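Local coordinates for protein apical membrane antigen 1 (Babesia divergens, PDB 4APM) that probably takes part in forming the moving junction through which this apicomplexan parasite invades its host cell, as a calcium-binding surface antigen, at residues P149-A154 against A200-G205. Sequence-based numbering, arbitrary orientation.
Sequences PFVYDA and AHLYYG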
ATOM      1  N   PRO A 149      13.530  -8.252   9.356  1.00 26.38           N
ATOM      2  CA  PRO A 149      13.014  -7.515   8.202  1.00 25.16           C
ATOM      3  C   PRO A 149      14.141  -6.948   7.317  1.00 26.15           C
ATOM      4  O   PRO A 149      15.301  -6.870   7.748  1.00 24.66           O
ATOM      5  CB  PRO A 149      12.202  -6.384   8.826  1.00 24.37           C
ATOM      6  CG  PRO A 149      12.592  -6.321  10.271  1.00 27.79           C
ATOM      7  CD  PRO A 149      13.572  -7.421  10.573  1.00 26.95           C
ATOM      8  N   PHE A 150      13.796  -6.590   6.083  1.00 24.39           N
ATOM      9  CA  PHE A 150      14.687  -5.850   5.198  1.00 23.26           C
ATOM     10  C   PHE A 150      14.081  -4.480   4.803  1.00 23.48           C
ATOM     11  O   PHE A 150      12.891  -4.245   4.958  1.00 26.56           O
ATOM     12  CB  PHE A 150      14.952  -6.677   3.954  1.00 22.94           C
ATOM     13  CG  PHE A 150      13.795  -6.698   2.986  1.00 25.13           C
ATOM     14  CD1 PHE A 150      12.791  -7.657   3.107  1.00 23.21           C
ATOM     15  CD2 PHE A 150      13.683  -5.724   1.979  1.00 24.75           C
ATOM     16  CE1 PHE A 150      11.731  -7.687   2.227  1.00 23.13           C
ATOM     17  CE2 PHE A 150      12.606  -5.733   1.114  1.00 25.36           C
ATOM     18  CZ  PHE A 150      11.635  -6.723   1.232  1.00 28.10           C
ATOM     19  N   VAL A 151      14.907  -3.567   4.308  1.00 25.47           N
ATOM     20  CA  VAL A 151      14.411  -2.380   3.625  1.00 21.23           C
ATOM     21  C   VAL A 151      15.246  -2.298   2.382  1.00 21.32           C
ATOM     22  O   VAL A 151      16.466  -2.386   2.465  1.00 22.46           O
ATOM     23  CB  VAL A 151      14.657  -1.118   4.463  1.00 23.85           C
ATOM     24  CG1 VAL A 151      14.202   0.125   3.688  1.00 21.65           C
ATOM     25  CG2 VAL A 151      13.945  -1.217   5.824  1.00 20.77           C
ATOM     26  N   TYR A 152      14.621  -2.296   1.215  1.00 20.76           N
ATOM     27  CA  TYR A 152      15.402  -2.176   0.004  1.00 23.20           C
ATOM     28  C   TYR A 152      15.311  -0.720  -0.472  1.00 24.43           C
ATOM     29  O   TYR A 152      14.212  -0.193  -0.634  1.00 26.39           O
ATOM     30  CB  TYR A 152      14.911  -3.130  -1.099  1.00 23.86           C
ATOM     31  CG  TYR A 152      15.651  -2.915  -2.419  1.00 27.07           C
ATOM     32  CD1 TYR A 152      16.990  -3.277  -2.558  1.00 26.93           C
ATOM     33  CD2 TYR A 152      15.047  -2.273  -3.477  1.00 27.34           C
ATOM     34  CE1 TYR A 152      17.671  -3.092  -3.738  1.00 24.71           C
ATOM     35  CE2 TYR A 152      15.712  -2.101  -4.672  1.00 29.76           C
ATOM     36  CZ  TYR A 152      17.028  -2.511  -4.793  1.00 30.00           C
ATOM     37  OH  TYR A 152      17.707  -2.278  -5.974  1.00 27.71           O
ATOM     38  N   ASP A 153      16.464  -0.086  -0.679  1.00 27.25           N
ATOM     39  CA  ASP A 153      16.570   1.271  -1.276  1.00 28.47           C
ATOM     40  C   ASP A 153      16.741   1.216  -2.808  1.00 30.37           C
ATOM     41  O   ASP A 153      17.831   0.969  -3.303  1.00 35.39           O
ATOM     42  CB  ASP A 153      17.769   1.988  -0.658  1.00 28.93           C
ATOM     43  CG  ASP A 153      17.899   3.451  -1.104  1.00 34.64           C
ATOM     44  OD1 ASP A 153      17.349   3.834  -2.174  1.00 31.13           O
ATOM     45  OD2 ASP A 153      18.589   4.202  -0.374  1.00 30.74           O
ATOM     46  N   ALA A 154      15.682   1.483  -3.555  1.00 29.51           N
ATOM     47  CA  ALA A 154      15.731   1.362  -5.002  1.00 32.10           C
ATOM     48  C   ALA A 154      16.546   2.489  -5.673  1.00 35.13           C
ATOM     49  O   ALA A 154      16.974   2.360  -6.821  1.00 31.46           O
ATOM     50  CB  ALA A 154      14.317   1.301  -5.572  1.00 32.03           C
ATOM     51  N   ALA A 200       9.836   7.380  -1.135  1.00 26.44           N
ATOM     52  CA  ALA A 200       8.877   6.502  -1.789  1.00 28.59           C
ATOM     53  C   ALA A 200       9.610   5.303  -2.396  1.00 29.03           C
ATOM     54  O   ALA A 200       9.003   4.322  -2.772  1.00 28.93           O
ATOM     55  CB  ALA A 200       8.124   7.248  -2.861  1.00 26.58           C
ATOM     56  N   HIS A 201      10.925   5.402  -2.469  1.00 29.53           N
ATOM     57  CA  HIS A 201      11.737   4.467  -3.242  1.00 32.07           C
ATOM     58  C   HIS A 201      12.272   3.403  -2.309  1.00 26.97           C
ATOM     59  O   HIS A 201      12.971   2.493  -2.733  1.00 27.13           O
ATOM     60  CB  HIS A 201      12.908   5.221  -3.937  1.00 31.53           C
ATOM     61  CG  HIS A 201      13.783   6.030  -2.971  1.00 32.58           C
ATOM     62  ND1 HIS A 201      13.392   7.214  -2.447  1.00 34.97           N
ATOM     63  CD2 HIS A 201      15.049   5.763  -2.427  1.00 31.41           C
ATOM     64  CE1 HIS A 201      14.354   7.680  -1.608  1.00 30.51           C
ATOM     65  NE2 HIS A 201      15.362   6.794  -1.594  1.00 29.87           N
ATOM     66  N   LEU A 202      11.948   3.530  -1.026  1.00 26.40           N
ATOM     67  CA  LEU A 202      12.266   2.519  -0.024  1.00 23.55           C
ATOM     68  C   LEU A 202      11.142   1.487   0.082  1.00 25.66           C
ATOM     69  O   LEU A 202       9.947   1.827   0.002  1.00 24.71           O
ATOM     70  CB  LEU A 202      12.509   3.178   1.339  1.00 22.46           C
ATOM     71  CG  LEU A 202      13.932   3.573   1.763  1.00 26.83           C
ATOM     72  CD1 LEU A 202      14.796   4.128   0.629  1.00 26.14           C
ATOM     73  CD2 LEU A 202      13.933   4.526   2.950  1.00 24.88           C
ATOM     74  N   TYR A 203      11.532   0.219   0.255  1.00 24.36           N
ATOM     75  CA  TYR A 203      10.584  -0.879   0.426  1.00 22.54           C
ATOM     76  C   TYR A 203      10.890  -1.593   1.732  1.00 21.99           C
ATOM     77  O   TYR A 203      11.934  -2.225   1.854  1.00 21.26           O
ATOM     78  CB  TYR A 203      10.749  -1.891  -0.696  1.00 23.50           C
ATOM     79  CG  TYR A 203      10.434  -1.371  -2.062  1.00 25.74           C
ATOM     80  CD1 TYR A 203      11.309  -0.511  -2.728  1.00 19.61           C
ATOM     81  CD2 TYR A 203       9.264  -1.765  -2.704  1.00 26.84           C
ATOM     82  CE1 TYR A 203      11.010  -0.036  -3.965  1.00 21.49           C
ATOM     83  CE2 TYR A 203       8.972  -1.328  -3.963  1.00 25.24           C
ATOM     84  CZ  TYR A 203       9.857  -0.464  -4.590  1.00 26.31           C
ATOM     85  OH  TYR A 203       9.538  -0.010  -5.836  1.00 29.28           O
ATOM     86  N   TYR A 204       9.986  -1.488   2.697  1.00 21.37           N
ATOM     87  CA  TYR A 204      10.074  -2.265   3.944  1.00 21.11           C
ATOM     88  C   TYR A 204       9.330  -3.583   3.749  1.00 23.13           C
ATOM     89  O   TYR A 204       8.192  -3.606   3.281  1.00 24.16           O
ATOM     90  CB  TYR A 204       9.428  -1.481   5.090  1.00 20.97           C
ATOM     91  CG  TYR A 204       9.612  -2.082   6.475  1.00 20.48           C
ATOM     92  CD1 TYR A 204       8.801  -3.128   6.923  1.00 19.90           C
ATOM     93  CD2 TYR A 204      10.567  -1.574   7.348  1.00 22.26           C
ATOM     94  CE1 TYR A 204       8.959  -3.658   8.204  1.00 23.98           C
ATOM     95  CE2 TYR A 204      10.753  -2.111   8.621  1.00 23.71           C
ATOM     96  CZ  TYR A 204       9.948  -3.154   9.039  1.00 22.83           C
ATOM     97  OH  TYR A 204      10.106  -3.676  10.279  1.00 25.26           O
ATOM     98  N   GLY A 205       9.937  -4.687   4.142  1.00 26.54           N
ATOM     99  CA  GLY A 205       9.220  -5.939   4.030  1.00 23.99           C
ATOM    100  C   GLY A 205       9.799  -7.022   4.887  1.00 27.62           C
ATOM    101  O   GLY A 205      10.784  -6.813   5.611  1.00 27.58           O
TER
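Phe150 to Asp153 and Leu202 to Gly205 run antiparallel, their axes 164° apart and 4.5 Å at closest approach, joined by two-way backbone hydrogen bonds at Phe150–Gly205 and Tyr152–Tyr203. The shortest is Tyr152 N to Tyr203 O at 2.8 Å, and Ala154 N to His201 O carries the ladder past the strand ends. Phe150 folds its ring over the glycine: with CG set between backbone N and carbonyl carbon (chi1 75°), the ring brings one face over Gly205 N, and CE1 comes 3.4 Å from Gly205 C. On that sheet face Tyr152 and Tyr203 lie side by side, Tyr203 CD1 meeting the edge of the Tyr152 ring, while Ala154 CB reaches the edge of the Tyr203 ring at CE1, 3.9 Å away. Strand 150-153 is central in a five-stranded antiparallel sheet, with 158-161 on its other side and 202-205 between it and edge strand 53-54, consistent with the PAN-like core of AMA1's first ectodomain domain; helix 125-134 packs against Phe150 and Tyr152. The other face carries Val151, whose CG2 lies 3.7 Å from Tyr204 CD2 while its CG1 meets Leu202 CG. Asp153 OD1 approaches the His201 ring in plane at its edge, 3.0 Å from CD2, although its hydrogen bonds go to Lys155 N and Glu156 N. Pro149 CG touches Tyr204 OH at 3.6 Å, and the Tyr204 ring also makes a cation-pi contact with Lys56.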